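Local coordinates for protein walker-Type ATPase (Pyrococcus abyssi, PDB 2QEN) that is of unknown cellular role but binds ADP and magnesium and probably works as a P-loop ATPase, carrying a winged-helix-like C-terminal domain, at residues Y31-L37 against I194-V200; Y66-I72 against Y139-G144; F155-D160 against P189-I194; W298-R302 against E314-Y318. The protein carries 1 engineered substitution. All blocks are in the same frame, centred on the assembly; numbering follows the deposited sequence.

Contact 1 (Y31-L37 against I194-V200); sequences YPLTLLL and IAGEVLV
Leu36 swings its CG away from its own backbone N (chi1 -175°) and reaches across to Val198, whose CG1 is likewise anti to its N; the two methyls, Leu36 CD1 and Val198 CG1, meet at 3.6 Å. The same Leu36 CD1 continues to Val200 CG2 at 3.8 Å, so a single branch touches two residues of the facing segment. Tyr31 is turned the other way, its CG anti to the carbonyl carbon (chi1 -55°), which lays one ring face over the peptide link of Ala195 and Gly196. Tyr31 CD2 comes within 3.5 Å of Gly196 CA. Beyond the ring, strands 33-37 and 196-199 illustrate parallel pairing, with directions 20° apart and Thr34 to Leu37 abreast of Gly196 to Leu199. Gly196 N donates to Leu33 O (2.9 Å), and Leu35 N returns a bond to Gly196 O (2.7 Å). The alternation continues as Val198 N meets Leu35 O (2.8 Å), Leu37 N meets Val198 O, and Val200 N meets Leu37 O (2.7 Å). On the face of Leu35 and Leu37, the extended Glu197 runs beside Leu35, while Leu37 CD1 rests on Glu197 CD at 4.0 Å. Strand 196-199 forms one margin of the five-stranded sheet, and 33-37, which leads into the Walker A loop, is bonded on its other side to strand 165-171. Helix 18-30 packs on the face of Thr34, Leu36 and Val198, where Thr34 OG1 and Ser27 OG are hydrogen-bonded, and helix 174-181 on the face of Leu35 and Leu37.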
# COMPACT_ATOMS: atom_id res chain seq x y z
N TYR A 31 17.06 6.52 -9.66
CA TYR A 31 17.39 6.33 -8.25
C TYR A 31 17.49 4.85 -7.92
O TYR A 31 16.73 4.06 -8.45
CB TYR A 31 16.32 6.96 -7.34
CG TYR A 31 16.04 8.42 -7.62
CD1 TYR A 31 16.90 9.42 -7.16
CD2 TYR A 31 14.94 8.80 -8.38
CE1 TYR A 31 16.66 10.76 -7.43
CE2 TYR A 31 14.68 10.14 -8.66
CZ TYR A 31 15.54 11.11 -8.18
OH TYR A 31 15.29 12.43 -8.47
N PRO A 32 18.44 4.47 -7.04
CA PRO A 32 18.52 3.09 -6.54
C PRO A 32 17.30 2.68 -5.68
O PRO A 32 16.95 1.49 -5.60
CB PRO A 32 19.81 3.09 -5.69
CG PRO A 32 20.60 4.29 -6.18
CD PRO A 32 19.53 5.31 -6.49
N LEU A 33 16.67 3.68 -5.07
CA LEU A 33 15.57 3.48 -4.15
C LEU A 33 14.35 4.31 -4.61
O LEU A 33 14.47 5.51 -4.89
CB LEU A 33 16.00 3.96 -2.76
CG LEU A 33 15.55 3.30 -1.44
CD1 LEU A 33 15.60 4.33 -0.31
CD2 LEU A 33 14.21 2.65 -1.49
N THR A 34 13.18 3.67 -4.66
CA THR A 34 11.93 4.30 -5.12
C THR A 34 10.84 4.05 -4.08
O THR A 34 10.74 2.94 -3.55
CB THR A 34 11.51 3.73 -6.50
OG1 THR A 34 12.47 4.13 -7.48
CG2 THR A 34 10.13 4.20 -6.96
N LEU A 35 10.04 5.07 -3.77
CA LEU A 35 8.87 4.90 -2.90
C LEU A 35 7.59 4.92 -3.73
O LEU A 35 7.38 5.83 -4.54
CB LEU A 35 8.83 5.97 -1.78
CG LEU A 35 10.14 6.34 -1.08
CD1 LEU A 35 9.93 7.40 -0.01
CD2 LEU A 35 10.84 5.10 -0.49
N LEU A 36 6.74 3.91 -3.55
CA LEU A 36 5.46 3.88 -4.21
C LEU A 36 4.35 4.17 -3.18
O LEU A 36 4.12 3.37 -2.28
CB LEU A 36 5.24 2.55 -4.93
CG LEU A 36 3.97 2.43 -5.76
CD1 LEU A 36 4.15 3.18 -7.06
CD2 LEU A 36 3.66 0.96 -6.04
N LEU A 37 3.70 5.32 -3.34
CA LEU A 37 2.90 5.91 -2.27
C LEU A 37 1.46 6.23 -2.65
O LEU A 37 1.19 6.64 -3.79
CB LEU A 37 3.58 7.20 -1.77
CG LEU A 37 5.04 7.11 -1.35
CD1 LEU A 37 5.63 8.51 -1.05
CD2 LEU A 37 5.21 6.18 -0.13
N ILE A 194 18.80 10.07 -1.60
CA ILE A 194 17.57 10.49 -2.25
C ILE A 194 16.84 9.32 -2.92
O ILE A 194 17.44 8.54 -3.69
CB ILE A 194 17.82 11.66 -3.25
CG1 ILE A 194 18.40 12.88 -2.52
CG2 ILE A 194 16.53 12.07 -3.94
CD1 ILE A 194 19.00 13.94 -3.42
N ALA A 195 15.55 9.21 -2.62
CA ALA A 195 14.66 8.20 -3.19
C ALA A 195 13.68 8.83 -4.17
O ALA A 195 13.22 9.94 -3.95
CB ALA A 195 13.90 7.45 -2.08
N GLY A 196 13.38 8.14 -5.26
CA GLY A 196 12.30 8.57 -6.14
C GLY A 196 10.96 8.36 -5.45
O GLY A 196 10.85 7.58 -4.50
N GLU A 197 9.94 9.07 -5.91
CA GLU A 197 8.60 8.95 -5.34
C GLU A 197 7.60 8.87 -6.46
O GLU A 197 7.51 9.77 -7.31
CB GLU A 197 8.25 10.13 -4.43
CG GLU A 197 8.98 10.12 -3.09
CD GLU A 197 8.48 11.17 -2.11
OE1 GLU A 197 7.47 11.87 -2.40
OE2 GLU A 197 9.09 11.29 -1.03
N VAL A 198 6.86 7.76 -6.46
CA VAL A 198 5.77 7.56 -7.39
C VAL A 198 4.45 7.51 -6.60
O VAL A 198 4.26 6.66 -5.72
CB VAL A 198 6.02 6.30 -8.27
CG1 VAL A 198 4.83 6.04 -9.21
CG2 VAL A 198 7.32 6.49 -9.07
N LEU A 199 3.57 8.45 -6.92
CA LEU A 199 2.31 8.68 -6.25
C LEU A 199 1.16 8.05 -7.03
O LEU A 199 0.99 8.34 -8.22
CB LEU A 199 2.05 10.19 -6.15
CG LEU A 199 2.71 11.07 -5.07
CD1 LEU A 199 4.08 10.62 -4.64
CD2 LEU A 199 2.74 12.54 -5.53
N VAL A 200 0.40 7.19 -6.35
CA VAL A 200 -0.79 6.55 -6.92
C VAL A 200 -2.04 7.13 -6.25
O VAL A 200 -2.29 6.91 -5.07
CB VAL A 200 -0.76 4.99 -6.79
CG1 VAL A 200 -1.96 4.37 -7.50
CG2 VAL A 200 0.54 4.40 -7.33

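Contact 2 (Y66-I72 against Y139-G144); sequences YAERGHI and YLRFYG
An aromatic cluster of Tyr66, Tyr139 and Phe142 joins helix 62-67 and the loop after it to the 3-10 turn that follows strand 130-135 in this P-loop fold, close to Glu136, a magnesium-binding residue in a crystal structure of the protein. It shows how three rings can share contacts without stacking. Tyr66 meets both other rings, which lie on the same side of its ring plane; its CG is roughly anti to its backbone N (chi1 159°), and the ring is thrown toward the turn. Tyr139 CD1 lies over the rim of one Tyr66 face, 3.5 Å from Tyr66 CD2, the two planes being inclined at 41°. Tyr66 CE1 in turn stands over a face of Phe142, 3.4 Å from Phe142 CD2, with the planes at 38°. The opposite face of Phe142 is taken by CG of its neighbour Arg141, and the ring thus lies between two side chains, Tyr66 and Arg141. Were Tyr66 replaced by an alanine, a gap would probably open beside Tyr139 and Phe142, leaving both rings without their shared partner and Phe142 freer to turn. Next to the cluster the backbones bridge at Ile72 and Tyr143: Ile72 N gives to Phe142 O (2.9 Å), and Gly144 N to Ile72 O (2.9 Å). Ile72 adds apolar contacts, its CG2 3.8 Å from Tyr143 CD2 and its CD1 4.2 Å from Leu140 CD2. Beside the bridge, His71 NE2 donates to Gly144 O at 2.8 Å; the oxygen lies at the imidazole edge, in the ring plane, whereas the donor itself stands well above the plane of that carbonyl.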
# COMPACT_ATOMS: atom_id res chain seq x y z
N TYR A 66 4.55 -9.18 9.57
CA TYR A 66 4.27 -8.60 10.88
C TYR A 66 3.05 -9.25 11.56
O TYR A 66 3.06 -9.49 12.76
CB TYR A 66 4.08 -7.09 10.70
CG TYR A 66 3.33 -6.39 11.81
CD1 TYR A 66 4.00 -5.91 12.94
CD2 TYR A 66 1.95 -6.18 11.71
CE1 TYR A 66 3.31 -5.25 13.96
CE2 TYR A 66 1.24 -5.51 12.73
CZ TYR A 66 1.93 -5.05 13.84
OH TYR A 66 1.26 -4.39 14.83
N ALA A 67 2.01 -9.51 10.76
CA ALA A 67 0.70 -9.99 11.23
C ALA A 67 0.68 -11.01 12.38
O ALA A 67 -0.02 -10.80 13.38
CB ALA A 67 -0.13 -10.52 10.05
N GLU A 68 1.44 -12.09 12.25
CA GLU A 68 1.36 -13.21 13.20
C GLU A 68 1.77 -12.83 14.64
O GLU A 68 0.96 -12.94 15.56
CB GLU A 68 2.14 -14.43 12.69
CG GLU A 68 2.23 -15.64 13.65
CD GLU A 68 0.89 -16.36 13.89
OE1 GLU A 68 -0.09 -16.11 13.15
OE2 GLU A 68 0.84 -17.20 14.83
N ARG A 69 3.02 -12.39 14.81
CA ARG A 69 3.57 -12.12 16.14
C ARG A 69 3.69 -10.63 16.49
O ARG A 69 4.10 -10.27 17.59
CB ARG A 69 4.95 -12.80 16.30
CG ARG A 69 4.94 -14.33 16.14
CD ARG A 69 6.21 -14.96 16.70
NE ARG A 69 6.11 -15.16 18.15
CZ ARG A 69 7.00 -15.80 18.90
NH1 ARG A 69 8.10 -16.32 18.37
NH2 ARG A 69 6.79 -15.92 20.21
N GLY A 70 3.33 -9.76 15.55
CA GLY A 70 3.49 -8.31 15.73
C GLY A 70 4.96 -7.91 15.73
O GLY A 70 5.35 -6.95 16.39
N HIS A 71 5.77 -8.66 14.97
CA HIS A 71 7.22 -8.60 15.05
C HIS A 71 7.80 -9.40 13.89
O HIS A 71 7.18 -10.37 13.45
CB HIS A 71 7.70 -9.18 16.39
CG HIS A 71 9.18 -9.09 16.60
ND1 HIS A 71 9.99 -10.20 16.68
CD2 HIS A 71 10.00 -8.02 16.75
CE1 HIS A 71 11.24 -9.82 16.85
NE2 HIS A 71 11.28 -8.50 16.90
N ILE A 72 8.98 -9.00 13.40
CA ILE A 72 9.69 -9.72 12.33
C ILE A 72 11.14 -9.98 12.72
O ILE A 72 11.87 -9.06 13.10
CB ILE A 72 9.68 -8.95 10.96
CG1 ILE A 72 8.25 -8.51 10.56
CG2 ILE A 72 10.31 -9.80 9.86
CD1 ILE A 72 8.20 -7.28 9.65
N TYR A 139 6.03 -1.42 8.01
CA TYR A 139 5.99 -2.48 9.01
C TYR A 139 7.36 -3.05 9.36
O TYR A 139 7.48 -3.84 10.29
CB TYR A 139 5.03 -3.60 8.60
CG TYR A 139 3.57 -3.21 8.69
CD1 TYR A 139 2.87 -3.32 9.88
CD2 TYR A 139 2.89 -2.75 7.56
CE1 TYR A 139 1.52 -2.96 9.96
CE2 TYR A 139 1.54 -2.39 7.63
CZ TYR A 139 0.86 -2.50 8.83
OH TYR A 139 -0.46 -2.14 8.91
N LEU A 140 8.38 -2.65 8.62
CA LEU A 140 9.74 -3.09 8.90
C LEU A 140 10.30 -2.42 10.14
O LEU A 140 11.35 -2.82 10.65
CB LEU A 140 10.66 -2.89 7.68
CG LEU A 140 10.30 -3.71 6.42
CD1 LEU A 140 11.21 -3.33 5.22
CD2 LEU A 140 10.32 -5.24 6.68
N ARG A 141 9.59 -1.41 10.66
CA ARG A 141 9.92 -0.80 11.94
C ARG A 141 9.70 -1.78 13.09
O ARG A 141 10.21 -1.59 14.19
CB ARG A 141 9.16 0.53 12.16
CG ARG A 141 7.68 0.42 12.51
CD ARG A 141 7.05 1.81 12.55
NE ARG A 141 5.68 1.85 13.09
CZ ARG A 141 4.58 1.56 12.39
NH1 ARG A 141 4.67 1.18 11.11
NH2 ARG A 141 3.38 1.64 12.97
N PHE A 142 8.97 -2.86 12.80
CA PHE A 142 8.73 -3.94 13.77
C PHE A 142 9.70 -5.12 13.56
O PHE A 142 9.50 -6.22 14.09
CB PHE A 142 7.28 -4.40 13.71
CG PHE A 142 6.29 -3.32 14.07
CD1 PHE A 142 6.14 -2.91 15.40
CD2 PHE A 142 5.50 -2.73 13.10
CE1 PHE A 142 5.21 -1.91 15.75
CE2 PHE A 142 4.56 -1.74 13.43
CZ PHE A 142 4.42 -1.33 14.77
N TYR A 143 10.74 -4.88 12.77
CA TYR A 143 11.82 -5.84 12.57
C TYR A 143 12.88 -5.68 13.68
O TYR A 143 13.28 -4.56 14.01
CB TYR A 143 12.45 -5.61 11.20
CG TYR A 143 13.64 -6.49 10.90
CD1 TYR A 143 14.93 -6.13 11.33
CD2 TYR A 143 13.49 -7.66 10.17
CE1 TYR A 143 16.02 -6.94 11.05
CE2 TYR A 143 14.57 -8.47 9.88
CZ TYR A 143 15.83 -8.11 10.32
OH TYR A 143 16.90 -8.92 10.01
N GLY A 144 13.32 -6.81 14.23
CA GLY A 144 14.38 -6.83 15.23
C GLY A 144 13.97 -6.16 16.53
O GLY A 144 12.81 -6.20 16.91

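Contact 3 (F155-D160 against P189-I194); sequences FAYAYD and PLYGRI
Arg193 and Asp160 form a side-on salt bridge, with one nitrogen to each oxygen: Arg193 NH2 binds Asp160 OD2 at 2.8 Å on its syn lone pair, and Arg193 NE reaches Asp160 OD1 at 3.2 Å. Both oxygens lie near the guanidinium plane, although the carboxylate is twisted 44° from it. On its way there the arginine chain lies over Tyr159. Its CB sits squarely over the Tyr159 ring, 3.9 Å from the centroid, a CH-pi contact, while CG and CD continue across that face. Ala156 CB lies over one guanidinium face. With a leucine in place of Arg193, the two-nitrogen grip would be lost and the Asp160 carboxylate would probably be left without its charged mate. Tyr159 is turned with CG near anti to its N (chi1 -162°), which carries OH to Ile194 O; the modelled 2.5 Å is doubtfully short. In the second shell, a type II turn from Leu190 to Arg193 presents the arginine, and Leu190 CD2 packs at 3.6 Å on Ala156 N. The helix 149-161 thus holds the loop between helix 174-181 and strand 196-199, while Phe155 on its inner side packs against strand 165-171.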
# COMPACT_ATOMS: atom_id res chain seq x y z
N PHE A 155 19.59 -1.13 3.29
CA PHE A 155 19.16 -0.25 2.18
C PHE A 155 20.25 0.77 1.76
O PHE A 155 20.39 1.07 0.58
CB PHE A 155 17.86 0.49 2.50
CG PHE A 155 16.66 -0.39 2.74
CD1 PHE A 155 16.56 -1.66 2.16
CD2 PHE A 155 15.59 0.07 3.52
CE1 PHE A 155 15.43 -2.46 2.39
CE2 PHE A 155 14.46 -0.72 3.74
CZ PHE A 155 14.37 -1.97 3.18
N ALA A 156 20.98 1.30 2.74
CA ALA A 156 22.07 2.25 2.48
C ALA A 156 23.19 1.54 1.73
O ALA A 156 23.79 2.11 0.83
CB ALA A 156 22.59 2.81 3.79
N TYR A 157 23.45 0.29 2.11
CA TYR A 157 24.46 -0.53 1.44
C TYR A 157 24.06 -0.84 -0.00
O TYR A 157 24.84 -0.65 -0.92
CB TYR A 157 24.71 -1.81 2.23
CG TYR A 157 25.61 -2.78 1.51
CD1 TYR A 157 26.97 -2.52 1.35
CD2 TYR A 157 25.10 -3.96 1.01
CE1 TYR A 157 27.78 -3.40 0.69
CE2 TYR A 157 25.91 -4.85 0.36
CZ TYR A 157 27.23 -4.58 0.21
OH TYR A 157 28.01 -5.49 -0.45
N ALA A 158 22.83 -1.30 -0.21
CA ALA A 158 22.32 -1.47 -1.57
C ALA A 158 22.42 -0.16 -2.41
O ALA A 158 22.85 -0.19 -3.56
CB ALA A 158 20.89 -1.99 -1.54
N TYR A 159 22.03 0.96 -1.81
CA TYR A 159 22.04 2.27 -2.46
C TYR A 159 23.42 2.60 -3.01
O TYR A 159 23.57 2.96 -4.18
CB TYR A 159 21.60 3.37 -1.47
CG TYR A 159 21.16 4.66 -2.12
CD1 TYR A 159 22.09 5.57 -2.64
CD2 TYR A 159 19.80 5.00 -2.18
CE1 TYR A 159 21.68 6.76 -3.24
CE2 TYR A 159 19.38 6.18 -2.77
CZ TYR A 159 20.32 7.05 -3.30
OH TYR A 159 19.91 8.22 -3.89
N ASP A 160 24.43 2.46 -2.16
CA ASP A 160 25.79 2.88 -2.48
C ASP A 160 26.56 1.87 -3.33
O ASP A 160 27.38 2.27 -4.17
CB ASP A 160 26.59 3.14 -1.21
CG ASP A 160 26.05 4.29 -0.38
OD1 ASP A 160 25.39 5.21 -0.91
OD2 ASP A 160 26.32 4.29 0.84
N PRO A 189 20.92 5.49 8.84
CA PRO A 189 21.87 5.01 7.84
C PRO A 189 21.57 5.52 6.43
O PRO A 189 22.48 5.63 5.62
CB PRO A 189 21.71 3.49 7.92
CG PRO A 189 21.26 3.25 9.33
CD PRO A 189 20.31 4.38 9.59
N LEU A 190 20.31 5.87 6.16
CA LEU A 190 19.91 6.40 4.86
C LEU A 190 20.08 7.91 4.72
O LEU A 190 19.65 8.49 3.72
CB LEU A 190 18.47 6.01 4.54
CG LEU A 190 18.19 4.57 4.08
CD1 LEU A 190 16.70 4.39 3.83
CD2 LEU A 190 18.98 4.25 2.83
N TYR A 191 20.68 8.56 5.70
CA TYR A 191 20.78 10.02 5.71
C TYR A 191 21.41 10.57 4.42
O TYR A 191 22.43 10.05 3.96
CB TYR A 191 21.56 10.53 6.93
CG TYR A 191 21.83 12.01 6.88
CD1 TYR A 191 20.83 12.94 7.18
CD2 TYR A 191 23.09 12.50 6.52
CE1 TYR A 191 21.07 14.30 7.13
CE2 TYR A 191 23.35 13.87 6.47
CZ TYR A 191 22.33 14.76 6.77
OH TYR A 191 22.58 16.11 6.73
N GLY A 192 20.78 11.60 3.87
CA GLY A 192 21.27 12.25 2.64
C GLY A 192 21.00 11.50 1.35
O GLY A 192 21.31 11.99 0.26
N ARG A 193 20.44 10.30 1.45
CA ARG A 193 20.23 9.46 0.27
C ARG A 193 18.85 9.72 -0.31
O ARG A 193 17.85 9.64 0.41
CB ARG A 193 20.47 7.99 0.60
CG ARG A 193 21.96 7.62 0.62
CD ARG A 193 22.20 6.33 1.37
NE ARG A 193 23.63 6.07 1.59
CZ ARG A 193 24.29 6.37 2.71
NH1 ARG A 193 23.68 6.97 3.73
NH2 ARG A 193 25.58 6.08 2.81
N ILE A 194 18.80 10.07 -1.60
CA ILE A 194 17.57 10.49 -2.25
C ILE A 194 16.84 9.32 -2.92
O ILE A 194 17.44 8.54 -3.69
CB ILE A 194 17.82 11.66 -3.25
CG1 ILE A 194 18.40 12.88 -2.52
CG2 ILE A 194 16.53 12.07 -3.94
CD1 ILE A 194 19.00 13.94 -3.42

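Contact 4 (W298-R302 against E314-Y318)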
# COMPACT_ATOMS: atom_id res chain seq x y z
N TRP A 298 -10.46 22.11 13.77
CA TRP A 298 -9.93 21.92 15.11
C TRP A 298 -10.92 22.14 16.25
O TRP A 298 -11.17 21.23 17.05
CB TRP A 298 -8.72 22.84 15.31
CG TRP A 298 -8.02 22.70 16.62
CD1 TRP A 298 -8.38 23.27 17.83
CD2 TRP A 298 -6.81 21.98 16.87
NE1 TRP A 298 -7.47 22.93 18.80
CE2 TRP A 298 -6.50 22.14 18.24
CE3 TRP A 298 -5.96 21.20 16.06
CZ2 TRP A 298 -5.36 21.55 18.82
CZ3 TRP A 298 -4.84 20.62 16.65
CH2 TRP A 298 -4.55 20.79 18.03
N SER A 299 -11.44 23.36 16.36
CA SER A 299 -12.40 23.69 17.43
C SER A 299 -13.70 22.91 17.30
O SER A 299 -14.33 22.60 18.31
CB SER A 299 -12.70 25.19 17.47
OG SER A 299 -13.29 25.59 16.24
N LEU A 300 -14.10 22.61 16.08
CA LEU A 300 -15.32 21.81 15.85
C LEU A 300 -15.17 20.42 16.46
O LEU A 300 -16.07 19.94 17.15
CB LEU A 300 -15.68 21.72 14.36
CG LEU A 300 -16.16 22.99 13.64
CD1 LEU A 300 -16.32 22.73 12.12
CD2 LEU A 300 -17.46 23.58 14.22
N ILE A 301 -14.00 19.80 16.23
CA ILE A 301 -13.65 18.47 16.73
C ILE A 301 -13.57 18.47 18.24
O ILE A 301 -14.15 17.62 18.91
CB ILE A 301 -12.29 17.96 16.15
CG1 ILE A 301 -12.41 17.62 14.67
CG2 ILE A 301 -11.80 16.72 16.94
CD1 ILE A 301 -11.08 17.47 13.96
N ARG A 302 -12.85 19.45 18.77
CA ARG A 302 -12.58 19.57 20.18
C ARG A 302 -13.86 19.76 21.01
O ARG A 302 -14.04 19.07 22.03
CB ARG A 302 -11.63 20.75 20.36
CG ARG A 302 -11.02 20.95 21.72
CD ARG A 302 -10.37 22.34 21.76
NE ARG A 302 -11.40 23.39 21.74
CZ ARG A 302 -11.30 24.58 21.14
NH1 ARG A 302 -10.20 24.92 20.48
NH2 ARG A 302 -12.32 25.42 21.21
N GLU A 314 -5.10 20.10 24.13
CA GLU A 314 -4.64 20.64 22.85
C GLU A 314 -3.38 19.97 22.28
O GLU A 314 -3.35 19.62 21.09
CB GLU A 314 -4.46 22.16 22.98
CG GLU A 314 -4.90 22.93 21.75
CD GLU A 314 -5.96 23.97 22.05
OE1 GLU A 314 -5.69 24.87 22.88
OE2 GLU A 314 -7.06 23.91 21.45
N PRO A 315 -2.32 19.79 23.12
CA PRO A 315 -1.17 18.98 22.67
C PRO A 315 -1.52 17.53 22.29
O PRO A 315 -0.98 17.02 21.31
CB PRO A 315 -0.20 19.05 23.86
CG PRO A 315 -0.59 20.32 24.59
CD PRO A 315 -2.08 20.36 24.46
N ARG A 316 -2.40 16.87 23.03
CA ARG A 316 -2.86 15.51 22.69
C ARG A 316 -3.61 15.48 21.37
O ARG A 316 -3.33 14.65 20.50
CB ARG A 316 -3.76 14.93 23.78
CG ARG A 316 -3.20 13.71 24.45
CD ARG A 316 -3.28 12.47 23.54
NE ARG A 316 -4.40 11.59 23.89
CZ ARG A 316 -4.39 10.27 23.74
NH1 ARG A 316 -3.33 9.64 23.24
NH2 ARG A 316 -5.45 9.55 24.10
N LEU A 317 -4.57 16.40 21.22
CA LEU A 317 -5.34 16.51 19.99
C LEU A 317 -4.43 16.68 18.77
O LEU A 317 -4.67 16.06 17.73
CB LEU A 317 -6.40 17.62 20.06
CG LEU A 317 -7.27 17.72 18.79
CD1 LEU A 317 -7.99 16.41 18.50
CD2 LEU A 317 -8.25 18.91 18.85
N TYR A 318 -3.40 17.51 18.90
CA TYR A 318 -2.46 17.76 17.82
C TYR A 318 -1.73 16.48 17.43
O TYR A 318 -1.62 16.16 16.24
CB TYR A 318 -1.45 18.87 18.19
CG TYR A 318 -0.43 19.13 17.09
CD1 TYR A 318 -0.69 20.04 16.07
CD2 TYR A 318 0.79 18.44 17.07
CE1 TYR A 318 0.25 20.27 15.04
CE2 TYR A 318 1.72 18.66 16.05
CZ TYR A 318 1.44 19.58 15.04
OH TYR A 318 2.38 19.81 14.03
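Trp298 and Leu317 make the close-packed heart of this contact between helices 298-307 and 314-326. Leu317 CD2 stands over the centre of the indole's six-membered ring, 3.8 Å from its centroid and 15° off the normal, a CH-pi contact in which leucine and indole run antiparallel alongside each other. The tryptophan gets there because CG is anti to its backbone N (chi1 -177°), which throws the indole across to the other helix, where Trp298 CH2 meets Tyr318 CB at 3.6 Å. Leu317's second methyl, CD1, rests on Ile301 CG2 at 4.1 Å, and CD2 also approaches Arg302 CB at 4.1 Å; the leucine therefore touches all three side chains. The outer rim is polar and exposed. Trp298 NE1 points edge-on at Glu314 OE2, 2.9 Å away and nearly in the indole plane, so the ring's one N-H is satisfied. Glu314 arrives by a chain bent at chi2, and its CG lies along the indole edge, 3.3 Å from Trp298 CZ2. The loose element is a weak, long bond to OE2 from Arg302 NH1 at 3.4 Å, a salt bridge whose flat groups are steeply turned to each other; the arginine would probably favour, if only slightly, the charged carboxylate. Glu314 and Tyr318 are exposed, in contrast to the buried Ile301 and Leu317. With the short helix axes at 108°, helix 282-292 behind Ile301 and Leu317, and Tyr337 of the following hairpin against Trp298, this pair is consistent with the helix-turn-helix of an MCM-type winged-helix domain.

Read from the N terminus, the chain opens the widest loop at 31-37, and contact 1 closes it only at 194-200, bringing the strand before the Walker A loop beside the sheet's last strand. Two shorter loops nest inside it in series: contact 2 shuts 66-72 onto 139-144, then contact 3 brings 189-194 back to helix 149-161. Nothing crosses. Contact 3 shares Ile194 with contact 1, and Pro32 packs on Tyr159 between them; Leu140 of contact 2 touches Phe155 of contact 3. In contact 4, 314-318 closes a short loop opened at 298-302; about 33 Å from contact 1 between centres, it touches none of the others and probably belongs to a separate winged helix-turn-helix domain.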